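Local atomic coordinates of catalase (Corynebacterium glutamicum, PDB entry 4B7H), a protein that catalyses the breakdown of hydrogen peroxide to water and oxygen at a haem iron, and also binds NADPH and the inhibitor nitric oxide. Residues A[273-278]-A[305-310]; A[230-235]-A[269-274]. All blocks are in the same frame, centred on the assembly; numbering follows the deposited sequence.

Contact 1. Residues A[273-278]-A[305-310]; sequences VKVQIM and IPVGYF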
ATOM      1  N   VAL A 273     -40.449  -3.067   0.658  1.00 11.51           N
ATOM      2  CA  VAL A 273     -39.683  -3.896  -0.275  1.00 11.86           C
ATOM      3  C   VAL A 273     -40.627  -4.644  -1.206  1.00 11.70           C
ATOM      4  O   VAL A 273     -41.477  -5.411  -0.754  1.00 11.63           O
ATOM      5  CB  VAL A 273     -38.804  -4.919   0.476  1.00 12.59           C
ATOM      6  CG1 VAL A 273     -38.042  -5.794  -0.511  1.00 14.58           C
ATOM      7  CG2 VAL A 273     -37.838  -4.206   1.417  1.00 14.05           C
ATOM      8  N   LYS A 274     -40.485  -4.406  -2.505  1.00 12.76           N
ATOM      9  CA  LYS A 274     -41.342  -5.039  -3.501  1.00 12.26           C
ATOM     10  C   LYS A 274     -40.487  -5.566  -4.648  1.00 12.76           C
ATOM     11  O   LYS A 274     -39.340  -5.143  -4.824  1.00 12.62           O
ATOM     12  CB  LYS A 274     -42.391  -4.047  -4.030  1.00 13.97           C
ATOM     13  CG  LYS A 274     -43.162  -3.302  -2.942  1.00 14.15           C
ATOM     14  CD  LYS A 274     -44.277  -2.436  -3.518  1.00 15.55           C
ATOM     15  CE  LYS A 274     -44.990  -1.653  -2.419  1.00 17.85           C
ATOM     16  NZ  LYS A 274     -45.679  -2.555  -1.458  1.00 20.29           N
ATOM     17  N   VAL A 275     -41.034  -6.504  -5.411  1.00 12.59           N
ATOM     18  CA  VAL A 275     -40.363  -6.999  -6.601  1.00 11.17           C
ATOM     19  C   VAL A 275     -41.296  -7.029  -7.798  1.00 12.08           C
ATOM     20  O   VAL A 275     -42.510  -7.164  -7.651  1.00 13.79           O
ATOM     21  CB  VAL A 275     -39.788  -8.421  -6.403  1.00 12.33           C
ATOM     22  CG1 VAL A 275     -38.534  -8.369  -5.534  1.00 14.06           C
ATOM     23  CG2 VAL A 275     -40.841  -9.371  -5.810  1.00 13.19           C
ATOM     24  N   GLN A 276     -40.717  -6.872  -8.983  1.00 11.70           N
ATOM     25  CA  GLN A 276     -41.367  -7.308 -10.209  1.00 11.07           C
ATOM     26  C   GLN A 276     -40.870  -8.716 -10.473  1.00 10.70           C
ATOM     27  O   GLN A 276     -39.688  -9.007 -10.280  1.00 11.42           O
ATOM     28  CB  GLN A 276     -40.990  -6.411 -11.387  1.00 11.84           C
ATOM     29  CG  GLN A 276     -41.475  -4.979 -11.273  1.00 11.14           C
ATOM     30  CD  GLN A 276     -40.971  -4.115 -12.400  1.00 12.00           C
ATOM     31  OE1 GLN A 276     -39.788  -3.774 -12.450  1.00 12.88           O
ATOM     32  NE2 GLN A 276     -41.864  -3.757 -13.323  1.00 12.36           N
ATOM     33  N   ILE A 277     -41.768  -9.596 -10.904  1.00 11.16           N
ATOM     34  CA  ILE A 277     -41.402 -10.975 -11.186  1.00 13.06           C
ATOM     35  C   ILE A 277     -41.787 -11.329 -12.616  1.00 12.21           C
ATOM     36  O   ILE A 277     -42.969 -11.325 -12.967  1.00 14.81           O
ATOM     37  CB  ILE A 277     -42.075 -11.951 -10.193  1.00 13.52           C
ATOM     38  CG1 ILE A 277     -41.649 -11.623  -8.755  1.00 14.69           C
ATOM     39  CG2 ILE A 277     -41.736 -13.403 -10.548  1.00 13.75           C
ATOM     40  CD1 ILE A 277     -42.298 -12.507  -7.705  1.00 15.86           C
ATOM     41  N   MET A 278     -40.783 -11.612 -13.442  1.00 12.46           N
ATOM     42  CA  MET A 278     -41.013 -12.041 -14.815  1.00 13.15           C
ATOM     43  C   MET A 278     -40.739 -13.533 -14.956  1.00 13.51           C
ATOM     44  O   MET A 278     -39.622 -13.989 -14.734  1.00 13.90           O
ATOM     45  CB  MET A 278     -40.124 -11.251 -15.776  1.00 14.46           C
ATOM     46  CG  MET A 278     -40.200 -11.728 -17.222  1.00 14.72           C
ATOM     47  SD  MET A 278     -39.011 -10.882 -18.286  1.00 14.39           S
ATOM     48  CE  MET A 278     -39.714  -9.239 -18.372  1.00 14.90           C
ATOM     49  N   ILE A 305     -44.950  -6.533  -6.529  1.00 13.27           N
ATOM     50  CA  ILE A 305     -45.430  -7.569  -5.615  1.00 13.66           C
ATOM     51  C   ILE A 305     -44.763  -7.350  -4.257  1.00 13.67           C
ATOM     52  O   ILE A 305     -43.542  -7.271  -4.175  1.00 13.27           O
ATOM     53  CB  ILE A 305     -45.081  -8.990  -6.128  1.00 16.17           C
ATOM     54  CG1 ILE A 305     -45.965  -9.392  -7.306  1.00 19.87           C
ATOM     55  CG2 ILE A 305     -45.294 -10.023  -5.042  1.00 17.27           C
ATOM     56  CD1 ILE A 305     -45.544  -8.858  -8.607  1.00 29.70           C
ATOM     57  N   PRO A 306     -45.556  -7.246  -3.179  1.00 14.02           N
ATOM     58  CA  PRO A 306     -44.976  -6.910  -1.870  1.00 14.49           C
ATOM     59  C   PRO A 306     -44.197  -8.056  -1.230  1.00 14.63           C
ATOM     60  O   PRO A 306     -44.550  -9.222  -1.408  1.00 14.47           O
ATOM     61  CB  PRO A 306     -46.207  -6.577  -1.024  1.00 14.11           C
ATOM     62  CG  PRO A 306     -47.305  -7.398  -1.637  1.00 14.66           C
ATOM     63  CD  PRO A 306     -47.026  -7.342  -3.121  1.00 15.78           C
ATOM     64  N   VAL A 307     -43.143  -7.715  -0.491  1.00 12.56           N
ATOM     65  CA  VAL A 307     -42.301  -8.702   0.177  1.00 12.00           C
ATOM     66  C   VAL A 307     -42.254  -8.406   1.673  1.00 11.35           C
ATOM     67  O   VAL A 307     -42.428  -9.301   2.507  1.00 12.40           O
ATOM     68  CB  VAL A 307     -40.860  -8.703  -0.393  1.00 12.35           C
ATOM     69  CG1 VAL A 307     -39.986  -9.690   0.368  1.00 12.99           C
ATOM     70  CG2 VAL A 307     -40.874  -9.027  -1.884  1.00 14.49           C
ATOM     71  N   GLY A 308     -42.016  -7.142   2.010  1.00 11.40           N
ATOM     72  CA  GLY A 308     -41.853  -6.743   3.400  1.00 11.32           C
ATOM     73  C   GLY A 308     -41.449  -5.285   3.477  1.00 11.55           C
ATOM     74  O   GLY A 308     -41.775  -4.514   2.578  1.00 11.97           O
ATOM     75  N   TYR A 309     -40.764  -4.895   4.549  1.00 11.36           N
ATOM     76  CA  TYR A 309     -40.271  -3.528   4.669  1.00 11.71           C
ATOM     77  C   TYR A 309     -38.924  -3.540   5.368  1.00 11.46           C
ATOM     78  O   TYR A 309     -38.569  -4.519   6.033  1.00 11.65           O
ATOM     79  CB  TYR A 309     -41.259  -2.646   5.450  1.00 12.41           C
ATOM     80  CG  TYR A 309     -41.362  -2.976   6.930  1.00 12.77           C
ATOM     81  CD1 TYR A 309     -42.269  -3.925   7.393  1.00 14.08           C
ATOM     82  CD2 TYR A 309     -40.559  -2.330   7.866  1.00 12.54           C
ATOM     83  CE1 TYR A 309     -42.362  -4.229   8.748  1.00 13.98           C
ATOM     84  CE2 TYR A 309     -40.638  -2.623   9.217  1.00 14.92           C
ATOM     85  CZ  TYR A 309     -41.543  -3.572   9.657  1.00 15.44           C
ATOM     86  OH  TYR A 309     -41.619  -3.857  11.009  1.00 16.96           O
ATOM     87  N   PHE A 310     -38.171  -2.454   5.237  1.00 11.51           N
ATOM     88  CA  PHE A 310     -37.007  -2.276   6.093  1.00 12.22           C
ATOM     89  C   PHE A 310     -37.047  -0.907   6.759  1.00 11.58           C
ATOM     90  O   PHE A 310     -37.680   0.030   6.258  1.00 11.23           O
ATOM     91  CB  PHE A 310     -35.670  -2.584   5.381  1.00 10.97           C
ATOM     92  CG  PHE A 310     -35.258  -1.582   4.333  1.00 11.35           C
ATOM     93  CD1 PHE A 310     -34.661  -0.381   4.695  1.00 14.09           C
ATOM     94  CD2 PHE A 310     -35.408  -1.875   2.980  1.00 13.59           C
ATOM     95  CE1 PHE A 310     -34.250   0.528   3.730  1.00 14.31           C
ATOM     96  CE2 PHE A 310     -35.005  -0.968   2.006  1.00 15.57           C
ATOM     97  CZ  PHE A 310     -34.428   0.236   2.385  1.00 15.12           C
TER

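Contact 2. Residues A[230-235]-A[269-274]; sequences FKTRQG and PIWDVK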
ATOM      1  N   PHE A 230     -37.605  -0.452  -3.789  1.00  9.64           N
ATOM      2  CA  PHE A 230     -37.696  -0.061  -2.391  1.00  9.54           C
ATOM      3  C   PHE A 230     -38.469   1.252  -2.335  1.00  9.59           C
ATOM      4  O   PHE A 230     -37.944   2.311  -2.704  1.00 10.96           O
ATOM      5  CB  PHE A 230     -36.293   0.064  -1.783  1.00 10.54           C
ATOM      6  CG  PHE A 230     -35.428  -1.151  -2.020  1.00 11.05           C
ATOM      7  CD1 PHE A 230     -35.783  -2.384  -1.487  1.00 14.30           C
ATOM      8  CD2 PHE A 230     -34.276  -1.065  -2.784  1.00 12.81           C
ATOM      9  CE1 PHE A 230     -34.998  -3.510  -1.710  1.00 15.30           C
ATOM     10  CE2 PHE A 230     -33.487  -2.186  -3.008  1.00 11.93           C
ATOM     11  CZ  PHE A 230     -33.850  -3.407  -2.475  1.00 12.83           C
ATOM     12  N   LYS A 231     -39.733   1.176  -1.917  1.00 10.99           N
ATOM     13  CA  LYS A 231     -40.648   2.304  -2.067  1.00 10.84           C
ATOM     14  C   LYS A 231     -40.713   3.112  -0.774  1.00 10.49           C
ATOM     15  O   LYS A 231     -41.144   2.609   0.271  1.00 12.33           O
ATOM     16  CB  LYS A 231     -42.042   1.828  -2.502  1.00 12.30           C
ATOM     17  CG  LYS A 231     -42.043   0.950  -3.764  1.00 12.66           C
ATOM     18  CD  LYS A 231     -41.527   1.682  -4.996  1.00 13.79           C
ATOM     19  CE  LYS A 231     -42.471   2.797  -5.429  1.00 13.92           C
ATOM     20  NZ  LYS A 231     -42.029   3.416  -6.723  1.00 14.63           N
ATOM     21  N   THR A 232     -40.268   4.364  -0.840  1.00 11.24           N
ATOM     22  CA  THR A 232     -40.136   5.162   0.369  1.00 10.96           C
ATOM     23  C   THR A 232     -41.479   5.478   1.024  1.00 12.14           C
ATOM     24  O   THR A 232     -42.410   5.940   0.367  1.00 14.26           O
ATOM     25  CB  THR A 232     -39.378   6.474   0.116  1.00 11.34           C
ATOM     26  OG1 THR A 232     -39.481   7.287   1.289  1.00 11.79           O
ATOM     27  CG2 THR A 232     -39.963   7.227  -1.077  1.00 12.39           C
ATOM     28  N   ARG A 233     -41.576   5.220   2.323  1.00 11.48           N
ATOM     29  CA  ARG A 233     -42.774   5.590   3.061  1.00 13.07           C
ATOM     30  C   ARG A 233     -42.816   7.077   3.374  1.00 12.98           C
ATOM     31  O   ARG A 233     -43.874   7.617   3.719  1.00 15.76           O
ATOM     32  CB  ARG A 233     -42.887   4.784   4.349  1.00 15.92           C
ATOM     33  CG  ARG A 233     -43.339   3.373   4.116  1.00 18.96           C
ATOM     34  CD  ARG A 233     -44.022   2.806   5.341  1.00 20.23           C
ATOM     35  NE  ARG A 233     -44.220   1.374   5.189  1.00 19.33           N
ATOM     36  CZ  ARG A 233     -44.531   0.551   6.182  1.00 16.64           C
ATOM     37  NH1 ARG A 233     -44.689   1.022   7.412  1.00 20.74           N
ATOM     38  NH2 ARG A 233     -44.682  -0.741   5.941  1.00 18.14           N
ATOM     39  N   GLN A 234     -41.665   7.734   3.260  1.00 11.88           N
ATOM     40  CA  GLN A 234     -41.572   9.173   3.487  1.00 12.15           C
ATOM     41  C   GLN A 234     -42.017   9.956   2.246  1.00 12.61           C
ATOM     42  O   GLN A 234     -42.403  11.127   2.345  1.00 14.30           O
ATOM     43  CB  GLN A 234     -40.141   9.554   3.882  1.00 12.63           C
ATOM     44  CG  GLN A 234     -39.695   8.977   5.231  1.00 12.74           C
ATOM     45  CD  GLN A 234     -39.494   7.463   5.229  1.00 11.05           C
ATOM     46  OE1 GLN A 234     -40.105   6.747   6.027  1.00 12.59           O
ATOM     47  NE2 GLN A 234     -38.631   6.972   4.340  1.00 12.08           N
ATOM     48  N   GLY A 235     -41.965   9.291   1.092  1.00 12.40           N
ATOM     49  CA  GLY A 235     -42.373   9.867  -0.180  1.00 11.88           C
ATOM     50  C   GLY A 235     -41.236  10.582  -0.889  1.00 12.95           C
ATOM     51  O   GLY A 235     -40.354  11.140  -0.230  1.00 14.91           O
ATOM     52  N   PRO A 269     -36.737   6.126   9.227  1.00 10.12           N
ATOM     53  CA  PRO A 269     -37.286   6.014   7.873  1.00  9.56           C
ATOM     54  C   PRO A 269     -37.522   4.559   7.471  1.00 10.32           C
ATOM     55  O   PRO A 269     -36.760   3.657   7.866  1.00 11.53           O
ATOM     56  CB  PRO A 269     -36.202   6.650   6.998  1.00 10.35           C
ATOM     57  CG  PRO A 269     -34.936   6.408   7.748  1.00 10.75           C
ATOM     58  CD  PRO A 269     -35.313   6.507   9.215  1.00 11.26           C
ATOM     59  N   ILE A 270     -38.581   4.346   6.693  1.00 10.59           N
ATOM     60  CA  ILE A 270     -39.008   3.016   6.287  1.00 11.26           C
ATOM     61  C   ILE A 270     -39.184   2.971   4.773  1.00 10.43           C
ATOM     62  O   ILE A 270     -39.578   3.966   4.155  1.00 11.32           O
ATOM     63  CB  ILE A 270     -40.341   2.643   6.983  1.00 12.06           C
ATOM     64  CG1 ILE A 270     -40.159   2.604   8.501  1.00 14.38           C
ATOM     65  CG2 ILE A 270     -40.878   1.310   6.484  1.00 13.50           C
ATOM     66  CD1 ILE A 270     -41.458   2.645   9.267  1.00 17.43           C
ATOM     67  N   TRP A 271     -38.859   1.828   4.178  1.00 10.32           N
ATOM     68  CA  TRP A 271     -39.147   1.561   2.775  1.00  9.88           C
ATOM     69  C   TRP A 271     -39.883   0.239   2.660  1.00 10.28           C
ATOM     70  O   TRP A 271     -39.523  -0.737   3.325  1.00 11.64           O
ATOM     71  CB  TRP A 271     -37.855   1.442   1.968  1.00 10.12           C
ATOM     72  CG  TRP A 271     -37.171   2.742   1.666  1.00  9.34           C
ATOM     73  CD1 TRP A 271     -37.192   3.421   0.479  1.00  9.97           C
ATOM     74  CD2 TRP A 271     -36.367   3.524   2.562  1.00  9.29           C
ATOM     75  NE1 TRP A 271     -36.452   4.581   0.581  1.00 10.40           N
ATOM     76  CE2 TRP A 271     -35.928   4.662   1.846  1.00  9.78           C
ATOM     77  CE3 TRP A 271     -35.967   3.368   3.895  1.00 10.08           C
ATOM     78  CZ2 TRP A 271     -35.110   5.639   2.418  1.00  9.79           C
ATOM     79  CZ3 TRP A 271     -35.151   4.342   4.466  1.00 11.26           C
ATOM     80  CH2 TRP A 271     -34.730   5.464   3.726  1.00 10.88           C
ATOM     81  N   ASP A 272     -40.903   0.198   1.810  1.00 11.95           N
ATOM     82  CA  ASP A 272     -41.551  -1.069   1.492  1.00 12.76           C
ATOM     83  C   ASP A 272     -40.778  -1.804   0.395  1.00 12.37           C
ATOM     84  O   ASP A 272     -40.466  -1.229  -0.647  1.00 14.79           O
ATOM     85  CB  ASP A 272     -43.007  -0.842   1.101  1.00 13.89           C
ATOM     86  CG  ASP A 272     -43.851  -0.422   2.281  1.00 14.77           C
ATOM     87  OD1 ASP A 272     -44.120  -1.286   3.146  1.00 18.37           O
ATOM     88  OD2 ASP A 272     -44.224   0.768   2.360  1.00 19.55           O
ATOM     89  N   VAL A 273     -40.449  -3.067   0.658  1.00 11.51           N
ATOM     90  CA  VAL A 273     -39.683  -3.896  -0.275  1.00 11.86           C
ATOM     91  C   VAL A 273     -40.627  -4.644  -1.206  1.00 11.70           C
ATOM     92  O   VAL A 273     -41.477  -5.411  -0.754  1.00 11.63           O
ATOM     93  CB  VAL A 273     -38.804  -4.919   0.476  1.00 12.59           C
ATOM     94  CG1 VAL A 273     -38.042  -5.794  -0.511  1.00 14.58           C
ATOM     95  CG2 VAL A 273     -37.838  -4.206   1.417  1.00 14.05           C
ATOM     96  N   LYS A 274     -40.485  -4.406  -2.505  1.00 12.76           N
ATOM     97  CA  LYS A 274     -41.342  -5.039  -3.501  1.00 12.26           C
ATOM     98  C   LYS A 274     -40.487  -5.566  -4.648  1.00 12.76           C
ATOM     99  O   LYS A 274     -39.340  -5.143  -4.824  1.00 12.62           O
ATOM    100  CB  LYS A 274     -42.391  -4.047  -4.030  1.00 13.97           C
ATOM    101  CG  LYS A 274     -43.162  -3.302  -2.942  1.00 14.15           C
ATOM    102  CD  LYS A 274     -44.277  -2.436  -3.518  1.00 15.55           C
ATOM    103  CE  LYS A 274     -44.990  -1.653  -2.419  1.00 17.85           C
ATOM    104  NZ  LYS A 274     -45.679  -2.555  -1.458  1.00 20.29           N
TER
HETATM  105  O   HOH W   1     -44.004   2.777   0.654  1.00 21.27           O

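Contact 1. Residues A[273-278]-A[305-310]
V273 turns CG1 anti to its own nitrogen (chi1 179°), which lays that methyl near V307 and leaves CG2 to meet F310, whose ring is swung by a chi1 of 71° to a place between its backbone N and carbonyl carbon. The two valine methyls thus serve two different residues of strand 305-314, across a classic beta bulge in the antiparallel sheet of the catalase fold. The evidence for the bulge is in the register: V275 pairs with I305 and K274 with P306, but V273 faces both V307 and G308. V273 O takes a bond from V307 N at 2.9 Å, with the donor in the carbonyl plane, and a weak one from G308 N at 3.3 Å. In return V273 N donates to G308 O at 2.7 Å, a bond in which the donor stands 40° out of the carbonyl plane. The V275-I305 pair is more regular, its two reciprocal backbone bonds both nearly straight at the hydrogen.

On the face bearing V273 and V275 the contacts are apolar. V275 CG2 meets V307 CG2 at 3.9 Å, the two side chains crossing at about a right angle, and V273 CG1 lies 4.1 Å from V307 CB. On the other face K274 runs extended until its last torsion, where the chain bends and leaves NZ beside P306 CB. The edge of strand 270-279 away from this contact is bonded to strand 223-232, including backbone bonds of K274 with H229, a residue of the NADPH pocket. F310 also packs on F126 and L128 of strand 125-132. Its ring receives V273 at the edge, near the ring plane, with V273 CG2 to F310 CD2 at 3.7 Å.

Contact 2. Residues A[230-235]-A[269-274]
The side chains of R233 and D272 cross at about a right angle, with the guanidinium and carboxylate planes 30° apart, and form a side-on, two-pronged salt bridge at the end of an antiparallel strand pair in the catalase sheet. R233 NE reaches D272 OD2 at 2.9 Å and R233 NH2 reaches D272 OD1 at 2.9 Å; each oxygen is met on its syn side, the donors tilted out of the carboxylate plane although the oxygens lie in the guanidinium plane. The arginine chain is extended from CG to NE, which carries the head group past I270; CG2 of I270 lies over one guanidinium face, offset toward the rim. A water donates to both D272 OD2 and K231 O, linking the carboxylate to the neighbouring strand.

The backbones of K231 and D272 form the hydrogen-bonded pair, whereas F230-V273 and T232-W271 are non-hydrogen-bonded. On the face of F230 and T232, the W271 ring has F230 O at its edge, while T232 CB comes within 3.5 Å of W271 NE1, whose hydrogen goes to Q206 O. The K231 side chain, bent at chi2 and chi3, leads away from strand 270-274 to a salt bridge of NZ with D207; its nearest approach to the bound NADPH is about 4 Å.

Where the strand ends, T232 OG1, also hydrogen-bonded to R204 O, accepts from the backbone N of Q234 and G235, making an ST turn and an ST motif. Q234, bent at chi2 (70°), brings NE2 over one face of the W271 ring, toward its rim, and the amide against I270. I270 N donates to Q234 OE1 at 2.9 Å, and I270 O accepts R233 N at 3.0 Å and Q234 NE2 at 3.2 Å from opposite faces of its carbonyl plane.

Overall arrangement
From the N terminus, strand 223-232 comes first and runs into the turn at 233-235. The chain then passes through helices 241-250 and 254-264 and returns as strand 270-279, so contact 2 closes a largely helical excursion. A second, mostly loop excursion leads to strand 305-314 and is closed by contact 1. The two loops follow one another instead of nesting, and V273 and K274 belong to both contacts. Paired with 223-232 on one edge and 305-314 on the other, strand 270-279 is the middle of three antiparallel strands. Contacts 1 and 2, centred 11 Å apart, also meet directly: F310 N lies 2.9 Å from W271 O, a probable hydrogen bond, and F310 CE2 lies 3.8 Å from F230 CD1.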